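Side-chain contacts in N-acetylglucosamine 2-epimerase (Xylella fastidiosa, PDB 3GT5), which probably catalyses the isomerisation of a sugar or sugar derivative, such as 2-epimerisation of an N-acylglucosamine: residues A[167-172]-A[239-244]; A[219-222]-A[226-229]. One frame throughout, in Å; residues are numbered along the deposited sequence.

Contacts 1 and 2 meet at the small antiparallel pairing of strands 170-171 and 220-221, in what is, as in its relatives, an alpha/alpha barrel of helical hairpins. Both are partly buried, but the centre of contact 1 lies about 15 Å from the centre of the chain and that of contact 2 about 21 Å. The one nearer the centre rests on two long side chains, a cation over an aromatic face; the one farther out is mostly backbone hydrogen bonding, with carboxylates and bridging waters beside the backbone bonds. Arg170 O takes the N-H of Tyr221 at 2.7 Å, joining the strands, and contact 2 is nested within the loop that contact 1 closes.

Contact 1 (A[167-172]-A[239-244]); sequences TRYRGQ and LFRPWG
Arg241 reaches across to Tyr169 and lays its guanidinium flat on one face of the phenol ring, a textbook cation-pi stack with the planes only 10° apart. Its chain is extended from CG to NE and runs over the ring in the direction opposite to the tyrosine side chain, from hydroxyl toward CB. Arg241 CB packs on the imidazole of His220. CG passes Tyr169 OH at 3.8 Å, and CD then lies off-centre over the ring, 3.7 Å from Tyr169 CZ, as a CH-pi contact. NE comes down on Tyr169 CE2 at 3.4 Å; Arg241 CZ follows, 3.4 Å from Tyr169 CD2. NH1 ends near Tyr169 CG, at 3.6 Å. This leaves the guanidinium edge for polar partners: NH1 donates to Tyr231 OH and, at 3.0 Å, to a water that also bonds Thr167 OG1, while NH2 makes salt bridges to Asp158 and Glu159. Tyr169 OH is in turn hydrogen-bonded to His220 ND1. The principle is a division of labour within one planar cation. Its face is spent on the aromatic ring and its edge on hydrogen bonds and two carboxylates, which together fix its rotation and probably stabilise its positive charge.

Contact 2 (A[219-222]-A[226-229]); sequences EHYD and EVDW
A tight antiparallel reversal, hairpin-like in form, brings the loop 226-229 back along the strand 220-221 and pairs Tyr221 with Val227 as a single non-hydrogen-bonded pair. Two backbone bonds flank it: Asp228 N donates to His220 O at 2.9 Å, and Asp222 N to Glu226 O, also at 2.9 Å. The other edge of strand 220-221 is taken by strand 170-171, so the loop lies on the strand's remaining edge through a single bridge, without becoming a third strand. Asp222 secures the turn itself. With chi1 at 66° its CG sits between the backbone N and the carbonyl carbon, and OD1 receives Glu226 N at 2.9 Å from above the carboxylate plane, as well as the N-H of Arg224, which makes an Asx turn. The Glu226 side chain runs alongside that of Asp222, its CB against both carboxylate oxygens, before its acid group goes to a salt bridge with Lys212. On the bridged pair, Tyr221 CE1 meets Val227 CG2 obliquely at 3.9 Å, and Glu226 O lies at the edge of the tyrosine ring. Asp228 points its CB toward the strand; OD1 bonds Asp230 N, and a water donates to both its OD2 and Tyr221 O. A second water donates to Asp222 OD2 and to Val227 O, each at 2.8 Å.

Contact 1 (A[167-172]-A[239-244])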
loop_
_atom_site.group_PDB
_atom_site.type_symbol
_atom_site.label_atom_id
_atom_site.label_comp_id
_atom_site.label_asym_id
_atom_site.label_seq_id
_atom_site.Cartn_x
_atom_site.Cartn_y
_atom_site.Cartn_z
ATOM N N THR A 167 -18.240 9.562 -10.072
ATOM C CA THR A 167 -17.982 9.153 -11.465
ATOM C C THR A 167 -18.386 7.691 -11.708
ATOM O O THR A 167 -18.667 6.929 -10.780
ATOM C CB THR A 167 -16.496 9.348 -11.849
ATOM O OG1 THR A 167 -15.714 8.317 -11.228
ATOM C CG2 THR A 167 -15.988 10.743 -11.401
ATOM N N ARG A 168 -18.351 7.267 -12.966
ATOM C CA ARG A 168 -18.652 5.881 -13.306
ATOM C C ARG A 168 -17.457 4.935 -13.184
ATOM O O ARG A 168 -17.615 3.751 -13.406
ATOM C CB ARG A 168 -19.240 5.769 -14.719
ATOM C CG ARG A 168 -20.714 6.200 -14.720
ATOM C CD ARG A 168 -21.363 6.089 -16.104
ATOM N NE ARG A 168 -20.746 7.080 -16.976
ATOM C CZ ARG A 168 -19.882 6.832 -17.954
ATOM N NH1 ARG A 168 -19.396 7.841 -18.652
ATOM N NH2 ARG A 168 -19.517 5.608 -18.255
ATOM N N TYR A 169 -16.278 5.469 -12.881
ATOM C CA TYR A 169 -15.077 4.644 -12.831
ATOM C C TYR A 169 -15.216 3.654 -11.637
ATOM O O TYR A 169 -15.644 4.056 -10.538
ATOM C CB TYR A 169 -13.854 5.511 -12.635
ATOM C CG TYR A 169 -12.609 4.706 -12.384
ATOM C CD1 TYR A 169 -11.939 4.109 -13.429
ATOM C CD2 TYR A 169 -12.100 4.542 -11.108
ATOM C CE1 TYR A 169 -10.830 3.353 -13.224
ATOM C CE2 TYR A 169 -10.984 3.771 -10.889
ATOM C CZ TYR A 169 -10.337 3.175 -11.934
ATOM O OH TYR A 169 -9.208 2.387 -11.743
ATOM N N ARG A 170 -14.844 2.403 -11.831
ATOM C CA ARG A 170 -14.715 1.472 -10.736
ATOM C C ARG A 170 -13.282 0.882 -10.806
ATOM O O ARG A 170 -12.802 0.482 -11.898
ATOM C CB ARG A 170 -15.758 0.380 -10.856
ATOM C CG ARG A 170 -17.210 0.900 -10.806
ATOM C CD ARG A 170 -17.571 1.442 -9.469
ATOM N NE ARG A 170 -18.947 1.970 -9.507
ATOM C CZ ARG A 170 -19.297 3.212 -9.769
ATOM N NH1 ARG A 170 -18.394 4.184 -9.962
ATOM N NH2 ARG A 170 -20.601 3.503 -9.779
ATOM N N GLY A 171 -12.647 0.753 -9.638
ATOM C CA GLY A 171 -11.226 0.465 -9.558
ATOM C C GLY A 171 -10.924 -0.584 -8.525
ATOM O O GLY A 171 -11.514 -0.558 -7.430
ATOM N N GLN A 172 -10.008 -1.507 -8.855
ATOM C CA GLN A 172 -9.635 -2.551 -7.892
ATOM C C GLN A 172 -8.748 -1.944 -6.786
ATOM O O GLN A 172 -8.776 -2.447 -5.634
ATOM C CB GLN A 172 -8.980 -3.786 -8.567
ATOM C CG GLN A 172 -7.486 -3.636 -8.894
ATOM C CD GLN A 172 -6.613 -3.904 -7.674
ATOM O OE1 GLN A 172 -6.954 -4.789 -6.891
ATOM N NE2 GLN A 172 -5.497 -3.189 -7.534
ATOM N N LEU A 239 -0.034 7.577 -11.756
ATOM C CA LEU A 239 0.535 7.067 -10.485
ATOM C C LEU A 239 -0.372 6.082 -9.759
ATOM O O LEU A 239 0.108 5.077 -9.227
ATOM C CB LEU A 239 0.883 8.254 -9.542
ATOM C CG LEU A 239 1.569 7.965 -8.187
ATOM C CD1 LEU A 239 2.817 7.110 -8.338
ATOM C CD2 LEU A 239 1.917 9.296 -7.434
ATOM N N PHE A 240 -1.679 6.336 -9.758
ATOM C CA PHE A 240 -2.623 5.468 -9.059
ATOM C C PHE A 240 -3.425 4.555 -9.957
ATOM O O PHE A 240 -3.960 3.543 -9.478
ATOM C CB PHE A 240 -3.580 6.317 -8.204
ATOM C CG PHE A 240 -2.869 7.134 -7.153
ATOM C CD1 PHE A 240 -2.385 6.538 -6.000
ATOM C CD2 PHE A 240 -2.622 8.476 -7.350
ATOM C CE1 PHE A 240 -1.690 7.297 -5.023
ATOM C CE2 PHE A 240 -1.928 9.232 -6.361
ATOM C CZ PHE A 240 -1.484 8.628 -5.212
ATOM N N ARG A 241 -3.507 4.900 -11.244
ATOM C CA ARG A 241 -4.349 4.190 -12.215
ATOM C C ARG A 241 -3.548 3.935 -13.506
ATOM O O ARG A 241 -3.930 4.386 -14.586
ATOM C CB ARG A 241 -5.611 5.004 -12.550
ATOM C CG ARG A 241 -6.589 5.134 -11.371
ATOM C CD ARG A 241 -7.844 5.857 -11.807
ATOM N NE ARG A 241 -8.640 6.266 -10.649
ATOM C CZ ARG A 241 -9.760 6.984 -10.712
ATOM N NH1 ARG A 241 -10.288 7.383 -11.880
ATOM N NH2 ARG A 241 -10.390 7.279 -9.574
ATOM N N PRO A 242 -2.451 3.156 -13.383
ATOM C CA PRO A 242 -1.617 2.854 -14.542
ATOM C C PRO A 242 -2.331 1.892 -15.485
ATOM O O PRO A 242 -3.287 1.235 -15.088
ATOM C CB PRO A 242 -0.389 2.174 -13.908
ATOM C CG PRO A 242 -0.879 1.545 -12.689
ATOM C CD PRO A 242 -1.985 2.464 -12.173
ATOM N N TRP A 243 -1.874 1.785 -16.719
ATOM C CA TRP A 243 -2.466 0.802 -17.629
ATOM C C TRP A 243 -1.716 -0.533 -17.570
ATOM O O TRP A 243 -0.480 -0.553 -17.531
ATOM C CB TRP A 243 -2.465 1.305 -19.084
ATOM C CG TRP A 243 -3.231 0.340 -19.994
ATOM C CD1 TRP A 243 -4.580 0.362 -20.248
ATOM C CD2 TRP A 243 -2.709 -0.761 -20.757
ATOM N NE1 TRP A 243 -4.933 -0.678 -21.072
ATOM C CE2 TRP A 243 -3.805 -1.374 -21.415
ATOM C CE3 TRP A 243 -1.420 -1.315 -20.929
ATOM C CZ2 TRP A 243 -3.651 -2.478 -22.257
ATOM C CZ3 TRP A 243 -1.268 -2.424 -21.766
ATOM C CH2 TRP A 243 -2.370 -3.009 -22.398
ATOM N N GLY A 244 -2.450 -1.643 -17.643
ATOM C CA GLY A 244 -1.859 -2.987 -17.777
ATOM C C GLY A 244 -2.046 -3.786 -16.498
ATOM O O GLY A 244 -2.443 -3.202 -15.462
HETATM O O HOH W 1 -13.001 8.645 -11.787
#

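Contact 2 (A[219-222]-A[226-229])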
loop_
_atom_site.group_PDB
_atom_site.type_symbol
_atom_site.label_atom_id
_atom_site.label_comp_id
_atom_site.label_asym_id
_atom_site.label_seq_id
_atom_site.Cartn_x
_atom_site.Cartn_y
_atom_site.Cartn_z
ATOM N N GLU A 219 -7.064 -3.651 -13.285
ATOM C CA GLU A 219 -7.247 -2.482 -12.437
ATOM C C GLU A 219 -8.569 -1.766 -12.613
ATOM O O GLU A 219 -9.135 -1.260 -11.637
ATOM C CB GLU A 219 -6.161 -1.446 -12.675
ATOM C CG GLU A 219 -4.754 -1.900 -12.358
ATOM C CD GLU A 219 -4.509 -2.149 -10.891
ATOM O OE1 GLU A 219 -4.988 -1.371 -10.030
ATOM O OE2 GLU A 219 -3.846 -3.173 -10.574
ATOM N N HIS A 220 -9.047 -1.686 -13.858
ATOM C CA HIS A 220 -10.092 -0.717 -14.240
ATOM C C HIS A 220 -11.374 -1.347 -14.758
ATOM O O HIS A 220 -11.341 -2.285 -15.512
ATOM C CB HIS A 220 -9.558 0.178 -15.339
ATOM C CG HIS A 220 -8.213 0.719 -15.043
ATOM N ND1 HIS A 220 -7.950 1.424 -13.888
ATOM C CD2 HIS A 220 -7.042 0.632 -15.715
ATOM C CE1 HIS A 220 -6.679 1.799 -13.889
ATOM N NE2 HIS A 220 -6.106 1.324 -14.979
ATOM N N TYR A 221 -12.503 -0.829 -14.296
ATOM C CA TYR A 221 -13.793 -1.380 -14.631
ATOM C C TYR A 221 -14.834 -0.277 -14.905
ATOM O O TYR A 221 -14.670 0.881 -14.561
ATOM C CB TYR A 221 -14.321 -2.293 -13.503
ATOM C CG TYR A 221 -13.362 -3.373 -13.109
ATOM C CD1 TYR A 221 -13.447 -4.665 -13.638
ATOM C CD2 TYR A 221 -12.330 -3.089 -12.211
ATOM C CE1 TYR A 221 -12.512 -5.668 -13.264
ATOM C CE2 TYR A 221 -11.403 -4.071 -11.846
ATOM C CZ TYR A 221 -11.504 -5.354 -12.379
ATOM O OH TYR A 221 -10.586 -6.344 -12.032
ATOM N N ASP A 222 -15.928 -0.674 -15.561
ATOM C CA ASP A 222 -17.036 0.223 -15.770
ATOM C C ASP A 222 -17.986 0.176 -14.564
ATOM O O ASP A 222 -17.729 -0.565 -13.612
ATOM C CB ASP A 222 -17.756 -0.072 -17.113
ATOM C CG ASP A 222 -18.462 -1.442 -17.178
ATOM O OD1 ASP A 222 -18.795 -2.091 -16.163
ATOM O OD2 ASP A 222 -18.738 -1.876 -18.329
ATOM N N GLU A 226 -17.702 -4.580 -15.164
ATOM C CA GLU A 226 -17.105 -5.274 -16.313
ATOM C C GLU A 226 -15.760 -4.600 -16.647
ATOM O O GLU A 226 -15.573 -3.416 -16.415
ATOM C CB GLU A 226 -18.029 -5.194 -17.533
ATOM C CG GLU A 226 -19.324 -5.966 -17.326
ATOM C CD GLU A 226 -19.104 -7.415 -16.991
ATOM O OE1 GLU A 226 -18.288 -8.079 -17.661
ATOM O OE2 GLU A 226 -19.745 -7.926 -16.037
ATOM N N VAL A 227 -14.839 -5.373 -17.185
ATOM C CA VAL A 227 -13.484 -4.888 -17.407
ATOM C C VAL A 227 -13.474 -3.710 -18.390
ATOM O O VAL A 227 -14.129 -3.777 -19.455
ATOM C CB VAL A 227 -12.566 -6.006 -17.959
ATOM C CG1 VAL A 227 -11.202 -5.393 -18.316
ATOM C CG2 VAL A 227 -12.416 -7.131 -16.922
ATOM N N ASP A 228 -12.739 -2.658 -18.053
ATOM C CA ASP A 228 -12.466 -1.527 -18.953
ATOM C C ASP A 228 -11.024 -1.729 -19.452
ATOM O O ASP A 228 -10.083 -1.386 -18.803
ATOM C CB ASP A 228 -12.652 -0.183 -18.235
ATOM C CG ASP A 228 -12.481 1.027 -19.164
ATOM O OD1 ASP A 228 -11.900 0.844 -20.274
ATOM O OD2 ASP A 228 -12.897 2.140 -18.775
ATOM N N TRP A 229 -10.869 -2.289 -20.637
ATOM C CA TRP A 229 -9.531 -2.598 -21.135
ATOM C C TRP A 229 -8.741 -1.361 -21.605
ATOM O O TRP A 229 -7.541 -1.466 -21.792
ATOM C CB TRP A 229 -9.636 -3.594 -22.283
ATOM C CG TRP A 229 -10.198 -4.906 -21.926
ATOM C CD1 TRP A 229 -11.451 -5.369 -22.238
ATOM C CD2 TRP A 229 -9.555 -5.947 -21.213
ATOM N NE1 TRP A 229 -11.618 -6.633 -21.769
ATOM C CE2 TRP A 229 -10.466 -7.028 -21.141
ATOM C CE3 TRP A 229 -8.294 -6.087 -20.619
ATOM C CZ2 TRP A 229 -10.149 -8.219 -20.498
ATOM C CZ3 TRP A 229 -7.968 -7.286 -19.986
ATOM C CH2 TRP A 229 -8.894 -8.334 -19.933
HETATM O O HOH W 2 -13.996 2.888 -16.381
HETATM O O HOH W 3 -16.602 -2.486 -19.968
#